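Local coordinates for VAL-1 (PDB 3GNE), which cleaves alginate as a family 14 polysaccharide lyase (EC 4.2.2.3) from a Chlorella virus, probably by beta-elimination, with a mode of action that depends on pH, at residues K83-A88 / K229-Y234; I98-A103 / P208-S213; Q153-N158 / K195-K200. All coordinates share one frame; numbering follows the deposited sequence.

Interaction 1: residues K83-A88 / K229-Y234; sequences KGFDFA and KNQVAY
Q231 reaches from the start of strand 231-241 to the loop that joins strands 72-80 and 91-99 in this antiparallel beta-sandwich, and its side-chain amide pairs with both backbone polar groups of D86. The N-H of D86 points almost straight at OE1, with D86 N 2.7 Å from Q231 OE1 on a lone pair in the carbonyl plane. The return bond, Q231 NE2 to D86 O, is longer at 3.0 Å and more bent, 148° at the hydrogen. Two bonds of opposite direction thus fix which way round the amide lies, and S227 OG gives NE2 a second partner. D86 itself forms an Asx turn, OD1 accepting from A88 N.

The same amide stacks on the F85 ring, the two planes 20° apart, with OE1 over one face but displaced toward the rim. At the edge of that ring V232 O lies 3.3 Å from F85 CD1, while A233 CB approaches obliquely. Ring, amide and F221 of strand 212-221, which Q231 also touches, make the buried side; F85 also meets the Y81 ring.

Toward solvent the contact thins to one lysine. K229, extended beyond CG, runs past D86 CB to bring its ammonium to the carbonyl of exposed G84. The bond, K229 NZ to G84 O, measures 2.7 Å, with the nitrogen 42° out of the carbonyl plane.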
ATOM      1  N   LYS A  83       3.546 -16.424 -14.687  1.00 11.48           N
ATOM      2  CA  LYS A  83       3.455 -17.789 -14.221  1.00 13.94           C
ATOM      3  C   LYS A  83       4.726 -18.272 -13.535  1.00 12.59           C
ATOM      4  O   LYS A  83       5.800 -18.031 -14.125  1.00 15.89           O
ATOM      5  CB  LYS A  83       3.105 -18.673 -15.438  1.00 14.51           C
ATOM      6  CG  LYS A  83       2.692 -20.107 -15.065  1.00 19.41           C
ATOM      7  CD  LYS A  83       2.652 -20.994 -16.281  1.00 27.38           C
ATOM      8  CE  LYS A  83       2.148 -22.411 -16.039  1.00 32.65           C
ATOM      9  NZ  LYS A  83       1.857 -23.051 -17.392  1.00 33.30           N
ATOM     10  N   GLY A  84       4.616 -18.901 -12.349  1.00 13.47           N
ATOM     11  CA  GLY A  84       5.841 -19.390 -11.693  1.00 13.77           C
ATOM     12  C   GLY A  84       6.326 -18.427 -10.625  1.00 12.30           C
ATOM     13  O   GLY A  84       7.171 -18.826  -9.834  1.00 13.30           O
ATOM     14  N   PHE A  85       5.762 -17.194 -10.568  1.00 10.88           N
ATOM     15  CA  PHE A  85       6.200 -16.314  -9.493  1.00 10.41           C
ATOM     16  C   PHE A  85       5.914 -16.968  -8.166  1.00  9.29           C
ATOM     17  O   PHE A  85       4.826 -17.551  -7.969  1.00 11.09           O
ATOM     18  CB  PHE A  85       5.416 -14.971  -9.668  1.00 10.32           C
ATOM     19  CG  PHE A  85       5.884 -13.889  -8.712  1.00  9.11           C
ATOM     20  CD1 PHE A  85       6.822 -12.965  -9.162  1.00  8.92           C
ATOM     21  CD2 PHE A  85       5.382 -13.771  -7.416  1.00  8.94           C
ATOM     22  CE1 PHE A  85       7.264 -11.944  -8.300  1.00 10.64           C
ATOM     23  CE2 PHE A  85       5.809 -12.769  -6.551  1.00  9.69           C
ATOM     24  CZ  PHE A  85       6.732 -11.853  -7.021  1.00 10.28           C
ATOM     25  N   ASP A  86       6.841 -16.889  -7.237  1.00  9.56           N
ATOM     26  CA  ASP A  86       6.650 -17.512  -5.932  1.00  9.82           C
ATOM     27  C   ASP A  86       6.326 -16.417  -4.921  1.00  9.45           C
ATOM     28  O   ASP A  86       7.192 -15.588  -4.591  1.00  9.62           O
ATOM     29  CB  ASP A  86       7.931 -18.306  -5.570  1.00 10.43           C
ATOM     30  CG  ASP A  86       7.805 -19.108  -4.296  1.00 10.39           C
ATOM     31  OD1 ASP A  86       6.948 -18.772  -3.419  1.00 11.47           O
ATOM     32  OD2 ASP A  86       8.610 -20.090  -4.116  1.00 12.97           O
ATOM     33  N   PHE A  87       5.109 -16.376  -4.433  1.00 10.04           N
ATOM     34  CA  PHE A  87       4.677 -15.377  -3.478  1.00  9.15           C
ATOM     35  C   PHE A  87       5.218 -15.562  -2.079  1.00  9.86           C
ATOM     36  O   PHE A  87       4.998 -14.678  -1.228  1.00  8.83           O
ATOM     37  CB  PHE A  87       3.128 -15.434  -3.415  1.00  9.60           C
ATOM     38  CG  PHE A  87       2.418 -15.019  -4.701  1.00 10.15           C
ATOM     39  CD1 PHE A  87       2.349 -13.670  -5.054  1.00  9.28           C
ATOM     40  CD2 PHE A  87       1.837 -15.959  -5.553  1.00 11.20           C
ATOM     41  CE1 PHE A  87       1.734 -13.242  -6.235  1.00 11.30           C
ATOM     42  CE2 PHE A  87       1.215 -15.545  -6.731  1.00 12.45           C
ATOM     43  CZ  PHE A  87       1.170 -14.210  -7.083  1.00 12.04           C
ATOM     44  N   ALA A  88       5.908 -16.668  -1.833  1.00  8.93           N
ATOM     45  CA  ALA A  88       6.485 -16.958  -0.533  1.00  8.97           C
ATOM     46  C   ALA A  88       5.369 -16.836   0.496  1.00  9.30           C
ATOM     47  O   ALA A  88       4.315 -17.449   0.296  1.00 10.00           O
ATOM     48  CB  ALA A  88       7.681 -16.079  -0.246  1.00 10.12           C
ATOM     49  N   LYS A 229      13.602 -16.717  -4.772  1.00 10.45           N
ATOM     50  CA  LYS A 229      14.362 -16.834  -6.023  1.00 10.41           C
ATOM     51  C   LYS A 229      14.422 -15.456  -6.653  1.00  9.60           C
ATOM     52  O   LYS A 229      13.651 -14.526  -6.339  1.00 10.04           O
ATOM     53  CB  LYS A 229      13.725 -17.875  -6.960  1.00 11.93           C
ATOM     54  CG  LYS A 229      12.323 -17.470  -7.438  1.00 11.67           C
ATOM     55  CD  LYS A 229      11.874 -18.493  -8.515  1.00 13.29           C
ATOM     56  CE  LYS A 229      10.396 -18.239  -8.842  1.00 14.99           C
ATOM     57  NZ  LYS A 229       9.848 -19.251  -9.831  1.00 17.07           N
ATOM     58  N   ASN A 230      15.281 -15.284  -7.652  1.00 10.18           N
ATOM     59  CA  ASN A 230      15.246 -14.082  -8.473  1.00 10.30           C
ATOM     60  C   ASN A 230      13.981 -14.107  -9.313  1.00  9.60           C
ATOM     61  O   ASN A 230      13.746 -15.101 -10.003  1.00 12.05           O
ATOM     62  CB  ASN A 230      16.433 -14.040  -9.440  1.00 11.20           C
ATOM     63  CG  ASN A 230      17.787 -13.916  -8.804  1.00 13.58           C
ATOM     64  OD1 ASN A 230      17.945 -13.431  -7.688  1.00 11.56           O
ATOM     65  ND2 ASN A 230      18.777 -14.418  -9.560  1.00 25.16           N
ATOM     66  N   GLN A 231      13.189 -13.075  -9.230  1.00  9.86           N
ATOM     67  CA  GLN A 231      11.892 -13.054 -10.002  1.00  9.54           C
ATOM     68  C   GLN A 231      11.455 -11.621 -10.176  1.00  9.48           C
ATOM     69  O   GLN A 231      11.992 -10.719  -9.524  1.00 10.26           O
ATOM     70  CB  GLN A 231      10.826 -13.923  -9.359  1.00 11.71           C
ATOM     71  CG  GLN A 231      10.655 -13.625  -7.860  1.00  9.29           C
ATOM     72  CD  GLN A 231       9.712 -14.611  -7.215  1.00  9.27           C
ATOM     73  OE1 GLN A 231       8.993 -15.347  -7.920  1.00 10.21           O
ATOM     74  NE2 GLN A 231       9.687 -14.617  -5.868  1.00  9.83           N
ATOM     75  N   VAL A 232      10.529 -11.397 -11.094  1.00 10.33           N
ATOM     76  CA  VAL A 232      10.010 -10.070 -11.383  1.00  9.76           C
ATOM     77  C   VAL A 232       8.502 -10.045 -11.429  1.00  9.14           C
ATOM     78  O   VAL A 232       7.846 -11.055 -11.695  1.00 10.68           O
ATOM     79  CB  VAL A 232      10.538  -9.510 -12.717  1.00 11.93           C
ATOM     80  CG1 VAL A 232      12.064  -9.639 -12.805  1.00 11.82           C
ATOM     81  CG2 VAL A 232       9.911 -10.212 -13.895  1.00 15.22           C
ATOM     82  N   ALA A 233       7.945  -8.878 -11.176  1.00  9.14           N
ATOM     83  CA  ALA A 233       6.543  -8.582 -11.382  1.00  8.66           C
ATOM     84  C   ALA A 233       6.474  -7.227 -12.068  1.00  9.17           C
ATOM     85  O   ALA A 233       7.428  -6.443 -11.995  1.00 11.12           O
ATOM     86  CB  ALA A 233       5.768  -8.588 -10.075  1.00 11.10           C
ATOM     87  N   TYR A 234       5.335  -6.929 -12.680  1.00  8.99           N
ATOM     88  CA  TYR A 234       5.207  -5.640 -13.345  1.00  9.15           C
ATOM     89  C   TYR A 234       4.046  -4.839 -12.756  1.00  8.90           C
ATOM     90  O   TYR A 234       2.957  -5.379 -12.574  1.00 11.16           O
ATOM     91  CB  TYR A 234       4.968  -5.814 -14.852  1.00 11.03           C
ATOM     92  CG  TYR A 234       6.012  -6.662 -15.528  1.00 10.68           C
ATOM     93  CD1 TYR A 234       7.161  -6.092 -16.072  1.00 11.10           C
ATOM     94  CD2 TYR A 234       5.833  -8.052 -15.620  1.00 11.08           C
ATOM     95  CE1 TYR A 234       8.129  -6.886 -16.688  1.00 12.01           C
ATOM     96  CE2 TYR A 234       6.780  -8.829 -16.242  1.00 12.96           C
ATOM     97  CZ  TYR A 234       7.916  -8.246 -16.778  1.00 12.83           C
ATOM     98  OH  TYR A 234       8.843  -9.081 -17.406  1.00 15.89           O
TER
HETATM   99  O   HOH W   1       8.610 -17.653 -12.679  1.00 40.00           O

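Interaction 2: residues I98-A103 / P208-S213; sequences IGHGAA and PDLLIS
The imidazole of H100 meets one methyl of L210 obliquely: H100 CD2 lies 3.6 Å from L210 CD2, and NE2 of the ring is somewhat farther from the same methyl. A chi1 of 66° sets CG of H100 between its backbone N and carbonyl carbon and brings H100 CD2 against the L210 methyl. That methyl also rests on G99 CA, at 3.9 Å from L210 CD2, where the chain has a positive phi that favours glycine.

Next to the exposed H100, strands 91-99 and 212-221 meet as antiparallel neighbours in the seven-stranded sheet of the concanavalin-type fold. I98 and I212 form a non-hydrogen-bonded pair, their side chains on one face of the sheet. I98 CD1 lies close to I212 CG1 in one of two conformers, so the tightness of that approach is doubtful. Next to the pair, G99 N donates to L211 O at 2.7 Å, with 164° at the hydrogen; I98 CA adds a longer C-H...O contact to the same oxygen.

S213 closes the other side of G99. Its OG donates to G99 O over 2.7 Å, with chi1 at 58° turning the hydroxyl toward that carbonyl. F97 O lies nearby as a weak second partner, and a backbone bond also links S213 with F97. Both backbone polar groups of G99 are therefore bonded to the opposite segment, one by a main-chain carbonyl and one by a hydroxyl, so the pairing continues with side-chain help where strand 91-99 gives way to loop.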
ATOM      1  N   ILE A  98      -1.016   8.366   7.193  1.00  8.62           N
ATOM      2  CA  ILE A  98      -1.830   9.337   7.907  0.50  8.93           C
ATOM      3  C   ILE A  98      -0.934  10.163   8.821  1.00  9.45           C
ATOM      4  O   ILE A  98      -0.134   9.534   9.522  1.00  9.37           O
ATOM      5  CB  ILE A  98      -2.848   8.653   8.839  0.50  9.22           C
ATOM      6  CG1 ILE A  98      -3.890   7.800   8.127  0.50 10.34           C
ATOM      7  CG2 ILE A  98      -3.578   9.703   9.675  0.50  7.57           C
ATOM      8  CD1 ILE A  98      -4.180   8.440   6.784  0.50 17.38           C
ATOM      9  N   GLY A  99      -1.071  11.480   8.845  1.00  9.03           N
ATOM     10  CA  GLY A  99      -0.356  12.244   9.891  1.00 10.17           C
ATOM     11  C   GLY A  99       1.146  12.246   9.603  1.00  9.55           C
ATOM     12  O   GLY A  99       1.602  12.328   8.449  1.00 11.56           O
ATOM     13  N   HIS A 100       1.911  12.156  10.666  1.00 10.39           N
ATOM     14  CA  HIS A 100       3.384  12.045  10.565  1.00  9.88           C
ATOM     15  C   HIS A 100       3.862  11.113  11.662  1.00  9.86           C
ATOM     16  O   HIS A 100       3.069  10.819  12.592  1.00 10.74           O
ATOM     17  CB  HIS A 100       4.059  13.436  10.673  1.00 10.98           C
ATOM     18  CG  HIS A 100       3.888  14.066  12.020  1.00 10.42           C
ATOM     19  ND1 HIS A 100       4.808  13.936  13.034  1.00 12.33           N
ATOM     20  CD2 HIS A 100       2.853  14.817  12.478  1.00 11.30           C
ATOM     21  CE1 HIS A 100       4.320  14.636  14.075  1.00 13.26           C
ATOM     22  NE2 HIS A 100       3.145  15.172  13.758  1.00 14.91           N
ATOM     23  N   GLY A 101       5.078  10.644  11.601  1.00  9.86           N
ATOM     24  CA  GLY A 101       5.580   9.740  12.643  1.00 10.87           C
ATOM     25  C   GLY A 101       5.575   8.333  12.096  1.00 10.68           C
ATOM     26  O   GLY A 101       4.864   8.000  11.137  1.00 10.28           O
ATOM     27  N   ALA A 102       6.362   7.507  12.753  1.00  9.55           N
ATOM     28  CA  ALA A 102       6.450   6.112  12.292  1.00  9.32           C
ATOM     29  C   ALA A 102       5.114   5.397  12.287  1.00  8.79           C
ATOM     30  O   ALA A 102       4.284   5.569  13.191  1.00  9.96           O
ATOM     31  CB  ALA A 102       7.395   5.357  13.243  1.00 11.74           C
ATOM     32  N   ALA A 103       4.909   4.541  11.317  1.00  8.58           N
ATOM     33  CA  ALA A 103       3.708   3.704  11.208  1.00  8.70           C
ATOM     34  C   ALA A 103       4.044   2.557  10.280  1.00  8.13           C
ATOM     35  O   ALA A 103       3.249   2.209   9.378  1.00  8.54           O
ATOM     36  CB  ALA A 103       2.542   4.540  10.668  1.00 10.94           C
ATOM     37  N   PRO A 208      -7.671  16.580  14.334  1.00 15.87           N
ATOM     38  CA  PRO A 208      -8.081  16.917  12.971  1.00 16.35           C
ATOM     39  C   PRO A 208      -7.001  17.537  12.109  1.00 14.90           C
ATOM     40  O   PRO A 208      -7.217  17.699  10.906  1.00 18.52           O
ATOM     41  CB  PRO A 208      -9.268  17.873  13.205  1.00 18.94           C
ATOM     42  CG  PRO A 208      -9.056  18.397  14.591  1.00 20.27           C
ATOM     43  CD  PRO A 208      -8.414  17.323  15.401  1.00 17.74           C
ATOM     44  N   ASP A 209      -5.862  17.859  12.720  1.00 14.72           N
ATOM     45  CA  ASP A 209      -4.679  18.319  11.971  1.00 18.21           C
ATOM     46  C   ASP A 209      -3.879  17.146  11.378  1.00 15.02           C
ATOM     47  O   ASP A 209      -2.920  17.380  10.627  1.00 16.61           O
ATOM     48  CB  ASP A 209      -3.744  19.128  12.863  1.00 21.19           C
ATOM     49  CG  ASP A 209      -3.188  18.321  14.007  1.00 25.90           C
ATOM     50  OD1 ASP A 209      -3.984  17.898  14.854  1.00 30.42           O
ATOM     51  OD2 ASP A 209      -1.963  18.082  14.061  1.00 48.99           O
ATOM     52  N   LEU A 210      -4.255  15.913  11.772  1.00 10.91           N
ATOM     53  CA  LEU A 210      -3.484  14.742  11.288  1.00 11.30           C
ATOM     54  C   LEU A 210      -4.354  13.991  10.310  1.00 10.13           C
ATOM     55  O   LEU A 210      -5.287  13.283  10.744  1.00 13.95           O
ATOM     56  CB  LEU A 210      -3.152  13.893  12.497  1.00 11.52           C
ATOM     57  CG  LEU A 210      -2.151  14.536  13.485  1.00 11.72           C
ATOM     58  CD1 LEU A 210      -2.099  13.721  14.791  1.00 13.42           C
ATOM     59  CD2 LEU A 210      -0.758  14.729  12.883  1.00 14.39           C
ATOM     60  N   LEU A 211      -4.140  14.153   9.019  1.00 11.05           N
ATOM     61  CA  LEU A 211      -5.036  13.629   7.996  1.00  9.99           C
ATOM     62  C   LEU A 211      -4.188  12.809   7.041  1.00  9.36           C
ATOM     63  O   LEU A 211      -2.976  12.582   7.283  1.00 10.03           O
ATOM     64  CB  LEU A 211      -5.735  14.797   7.287  1.00 11.03           C
ATOM     65  CG  LEU A 211      -6.514  15.738   8.211  1.00 13.60           C
ATOM     66  CD1 LEU A 211      -6.957  16.925   7.386  1.00 17.84           C
ATOM     67  CD2 LEU A 211      -7.693  14.984   8.829  1.00 16.01           C
ATOM     68  N   ILE A 212      -4.812  12.355   5.950  1.00  9.24           N
ATOM     69  CA  ILE A 212      -3.990  11.595   4.985  1.00  9.88           C
ATOM     70  C   ILE A 212      -2.877  12.481   4.446  1.00  9.50           C
ATOM     71  O   ILE A 212      -3.172  13.621   4.047  1.00 12.69           O
ATOM     72  CB  ILE A 212      -4.910  11.085   3.885  1.00 10.55           C
ATOM     73  CG1 ILE A 212      -5.948  10.124   4.451  1.00 11.49           C
ATOM     74  CG2 ILE A 212      -4.074  10.440   2.781  1.00 12.84           C
ATOM     75  CD1 ILE A 212      -7.145   9.814   3.562  1.00 12.93           C
ATOM     76  N   SER A 213      -1.656  11.981   4.485  1.00  9.43           N
ATOM     77  CA  SER A 213      -0.503  12.870   4.162  1.00  9.33           C
ATOM     78  C   SER A 213       0.286  12.411   2.998  1.00  9.57           C
ATOM     79  O   SER A 213       0.936  13.257   2.407  1.00 11.50           O
ATOM     80  CB  SER A 213       0.358  13.039   5.414  1.00 11.56           C
ATOM     81  OG  SER A 213       0.810  11.784   5.881  1.00 10.90           O
TER

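Interaction 3: residues Q153-N158 / K195-K200; sequences QDDFKN and KKEVLK
At one margin of the beta-sandwich, the loop between strands 149-151 and 166-173 packs against strand 195-202, an end strand of the eight-stranded sheet. K195, its chain fully extended, crosses to the loop and donates from NZ to D155 O at 2.8 Å, on a lone pair in the carbonyl plane. A water adds a second link: it gives a hydrogen to D155 OD1 at 2.6 Å and accepts from K195 NZ.

The F156 ring packs against this strand. K195 O lies at its edge, in plane, 3.3 Å from F156 CE2, whereas E197 CG approaches the ring obliquely, 3.7 Å from F156 CZ. Bent at chi2 (-67°), E197 turns its carboxylate over that of D155, the two planes stacked 19° apart. D155 OD1 and E197 OE2 come within 3.7 Å, a closeness that would probably raise the proton affinity of one of them; K195, linked to D155 OD1 through the water, may offset part of this.

F156 also rests on V190 and V192 of strand 186-192 and on V125 of strand 125-130, while E197 touches F152, so the F156 side chain sits between strands of the two large sheets.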
ATOM      1  N   GLN A 153      -8.213 -11.483   5.032  1.00  8.96           N
ATOM      2  CA  GLN A 153      -7.534 -12.666   4.509  1.00 10.22           C
ATOM      3  C   GLN A 153      -8.470 -13.733   3.935  1.00 10.15           C
ATOM      4  O   GLN A 153      -8.145 -14.385   2.953  1.00 13.84           O
ATOM      5  CB  GLN A 153      -6.692 -13.284   5.617  1.00 10.43           C
ATOM      6  CG  GLN A 153      -5.674 -14.240   4.979  1.00 14.74           C
ATOM      7  CD  GLN A 153      -4.875 -14.886   6.103  1.00 15.76           C
ATOM      8  OE1 GLN A 153      -5.447 -15.627   6.930  1.00 15.76           O
ATOM      9  NE2 GLN A 153      -3.596 -14.600   6.071  1.00 15.19           N
ATOM     10  N   ASP A 154      -9.677 -13.886   4.494  1.00  9.42           N
ATOM     11  CA  ASP A 154     -10.577 -14.898   3.956  1.00  9.66           C
ATOM     12  C   ASP A 154     -11.335 -14.451   2.726  1.00  9.59           C
ATOM     13  O   ASP A 154     -12.065 -15.249   2.136  1.00 11.41           O
ATOM     14  CB  ASP A 154     -11.563 -15.333   5.061  1.00 11.02           C
ATOM     15  CG  ASP A 154     -10.958 -16.285   6.092  1.00  9.53           C
ATOM     16  OD1 ASP A 154      -9.865 -16.817   5.798  1.00 10.52           O
ATOM     17  OD2 ASP A 154     -11.595 -16.465   7.167  1.00 11.02           O
ATOM     18  N   ASP A 155     -11.209 -13.194   2.328  1.00 11.04           N
ATOM     19  CA  ASP A 155     -11.989 -12.668   1.227  1.00 10.67           C
ATOM     20  C   ASP A 155     -11.178 -12.636  -0.050  1.00 10.31           C
ATOM     21  O   ASP A 155     -11.807 -12.526  -1.115  1.00 11.90           O
ATOM     22  CB  ASP A 155     -12.477 -11.249   1.575  1.00 13.09           C
ATOM     23  CG  ASP A 155     -13.256 -11.165   2.875  1.00 13.08           C
ATOM     24  OD1 ASP A 155     -14.218 -11.950   2.977  1.00 14.11           O
ATOM     25  OD2 ASP A 155     -12.889 -10.327   3.718  1.00 16.11           O
ATOM     26  N   PHE A 156      -9.862 -12.747   0.004  1.00 10.74           N
ATOM     27  CA  PHE A 156      -9.055 -12.567  -1.191  1.00 11.25           C
ATOM     28  C   PHE A 156      -8.058 -13.694  -1.341  1.00  9.50           C
ATOM     29  O   PHE A 156      -6.971 -13.498  -1.856  1.00 10.65           O
ATOM     30  CB  PHE A 156      -8.292 -11.223  -1.153  1.00 10.43           C
ATOM     31  CG  PHE A 156      -9.226 -10.007  -1.199  1.00  9.14           C
ATOM     32  CD1 PHE A 156      -9.299  -9.156  -0.118  1.00 11.14           C
ATOM     33  CD2 PHE A 156     -10.003  -9.735  -2.304  1.00  9.78           C
ATOM     34  CE1 PHE A 156     -10.108  -8.027  -0.107  1.00 11.40           C
ATOM     35  CE2 PHE A 156     -10.815  -8.620  -2.349  1.00 11.70           C
ATOM     36  CZ  PHE A 156     -10.866  -7.771  -1.243  1.00 11.98           C
ATOM     37  N   LYS A 157      -8.411 -14.902  -0.874  0.50  9.73           N
ATOM     38  CA  LYS A 157      -7.472 -16.008  -1.077  0.50 10.67           C
ATOM     39  C   LYS A 157      -7.243 -16.193  -2.581  0.50 10.20           C
ATOM     40  O   LYS A 157      -8.168 -16.152  -3.401  0.50 12.60           O
ATOM     41  CB  LYS A 157      -7.922 -17.318  -0.417  0.50 10.43           C
ATOM     42  CG  LYS A 157      -8.004 -17.293   1.102  0.50  9.44           C
ATOM     43  CD  LYS A 157      -8.198 -18.646   1.774  0.50  8.19           C
ATOM     44  CE  LYS A 157      -8.659 -18.420   3.242  0.50  6.42           C
ATOM     45  NZ  LYS A 157      -7.613 -17.590   3.931  0.50 11.70           N
ATOM     46  N   ASN A 158      -5.990 -16.401  -2.950  1.00 11.63           N
ATOM     47  CA  ASN A 158      -5.562 -16.600  -4.324  0.50 12.44           C
ATOM     48  C   ASN A 158      -6.168 -15.580  -5.274  1.00 12.27           C
ATOM     49  O   ASN A 158      -6.433 -15.858  -6.448  1.00 14.59           O
ATOM     50  CB  ASN A 158      -5.932 -18.043  -4.701  0.50 13.86           C
ATOM     51  CG  ASN A 158      -5.297 -18.443  -6.010  0.50 11.88           C
ATOM     52  OD1 ASN A 158      -4.085 -18.257  -6.219  0.50 14.75           O
ATOM     53  ND2 ASN A 158      -6.148 -18.981  -6.884  0.50 15.50           N
ATOM     54  N   LYS A 195     -13.632  -7.181  -6.717  1.00 13.44           N
ATOM     55  CA  LYS A 195     -14.250  -7.583  -5.453  1.00 12.60           C
ATOM     56  C   LYS A 195     -13.799  -6.606  -4.352  1.00 12.75           C
ATOM     57  O   LYS A 195     -12.601  -6.435  -4.154  1.00 12.78           O
ATOM     58  CB  LYS A 195     -13.855  -8.983  -5.028  1.00 13.31           C
ATOM     59  CG  LYS A 195     -14.404  -9.416  -3.677  1.00 14.20           C
ATOM     60  CD  LYS A 195     -14.047 -10.895  -3.430  1.00 15.37           C
ATOM     61  CE  LYS A 195     -14.759 -11.312  -2.136  1.00 16.34           C
ATOM     62  NZ  LYS A 195     -14.538 -12.722  -1.732  1.00 16.77           N
ATOM     63  N   LYS A 196     -14.754  -5.978  -3.679  1.00 12.93           N
ATOM     64  CA  LYS A 196     -14.482  -4.952  -2.689  1.00 12.70           C
ATOM     65  C   LYS A 196     -14.852  -5.441  -1.303  1.00 13.27           C
ATOM     66  O   LYS A 196     -15.971  -6.014  -1.132  1.00 14.87           O
ATOM     67  CB  LYS A 196     -15.332  -3.706  -3.008  1.00 15.28           C
ATOM     68  CG  LYS A 196     -15.136  -2.532  -2.051  1.00 13.48           C
ATOM     69  CD  LYS A 196     -15.878  -1.311  -2.560  1.00 17.31           C
ATOM     70  CE  LYS A 196     -15.720   0.001  -1.842  1.00 23.93           C
ATOM     71  NZ  LYS A 196     -16.481   1.049  -2.613  1.00 43.82           N
ATOM     72  N   GLU A 197     -13.975  -5.187  -0.343  1.00 12.56           N
ATOM     73  CA  GLU A 197     -14.282  -5.388   1.070  1.00 11.70           C
ATOM     74  C   GLU A 197     -14.011  -4.099   1.846  1.00 11.12           C
ATOM     75  O   GLU A 197     -13.035  -3.383   1.551  1.00 11.84           O
ATOM     76  CB  GLU A 197     -13.470  -6.529   1.705  1.00 13.85           C
ATOM     77  CG  GLU A 197     -13.759  -7.917   1.083  1.00 17.40           C
ATOM     78  CD  GLU A 197     -15.137  -8.467   1.331  1.00 15.12           C
ATOM     79  OE1 GLU A 197     -15.852  -8.006   2.223  1.00 18.49           O
ATOM     80  OE2 GLU A 197     -15.532  -9.404   0.603  1.00 22.07           O
ATOM     81  N   VAL A 198     -14.849  -3.783   2.816  1.00 13.07           N
ATOM     82  CA  VAL A 198     -14.777  -2.576   3.594  1.00 12.16           C
ATOM     83  C   VAL A 198     -14.611  -2.902   5.071  1.00 11.86           C
ATOM     84  O   VAL A 198     -15.227  -3.867   5.586  1.00 16.09           O
ATOM     85  CB  VAL A 198     -16.050  -1.745   3.388  1.00 13.77           C
ATOM     86  CG1 VAL A 198     -15.973  -0.413   4.122  1.00 18.26           C
ATOM     87  CG2 VAL A 198     -16.268  -1.546   1.888  1.00 17.14           C
ATOM     88  N   LEU A 199     -13.790  -2.092   5.736  1.00 11.66           N
ATOM     89  CA  LEU A 199     -13.625  -2.169   7.183  1.00 11.48           C
ATOM     90  C   LEU A 199     -14.103  -0.829   7.751  1.00 12.75           C
ATOM     91  O   LEU A 199     -13.537   0.231   7.334  1.00 12.55           O
ATOM     92  CB  LEU A 199     -12.169  -2.424   7.591  1.00 10.93           C
ATOM     93  CG  LEU A 199     -11.854  -2.398   9.092  1.00 11.35           C
ATOM     94  CD1 LEU A 199     -12.523  -3.545   9.845  1.00 13.31           C
ATOM     95  CD2 LEU A 199     -10.344  -2.401   9.324  1.00 11.52           C
ATOM     96  N   LYS A 200     -15.090  -0.796   8.631  1.00 11.73           N
ATOM     97  CA  LYS A 200     -15.559   0.460   9.206  1.00 14.32           C
ATOM     98  C   LYS A 200     -15.172   0.527  10.671  1.00 14.11           C
ATOM     99  O   LYS A 200     -14.732  -0.462  11.280  1.00 16.79           O
ATOM    100  CB  LYS A 200     -17.095   0.536   9.041  1.00 16.35           C
ATOM    101  CG  LYS A 200     -17.551   0.567   7.586  1.00 19.19           C
ATOM    102  CD  LYS A 200     -19.012   1.023   7.505  1.00 23.75           C
ATOM    103  CE  LYS A 200     -19.470   1.170   6.068  1.00 28.62           C
ATOM    104  NZ  LYS A 200     -20.912   1.516   5.944  1.00 27.70           N
TER
HETATM  105  O   HOH W   2     -15.656 -12.936   0.999  1.00 29.58           O

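In the fold
The three contacts join segments separated by 37 to 141 residues, and each has a buried part and an exposed rim: F85, Q231 and A233 against G84 in interaction 1, I98, L210 and I212 against H100 in interaction 2, F156 against K195 in interaction 3. Interaction 2 is the one with true strand pairing, inside the seven-stranded sheet; interactions 1 and 3 both fasten a loop to the eight-stranded sheet. In those two a lysine donates to a loop carbonyl, yet a side-chain amide carries interaction 1 where two stacked carboxylates lie close in interaction 3. Interactions 1 and 2 lie on opposite sides of the chain's centre, their centres 33 Å apart.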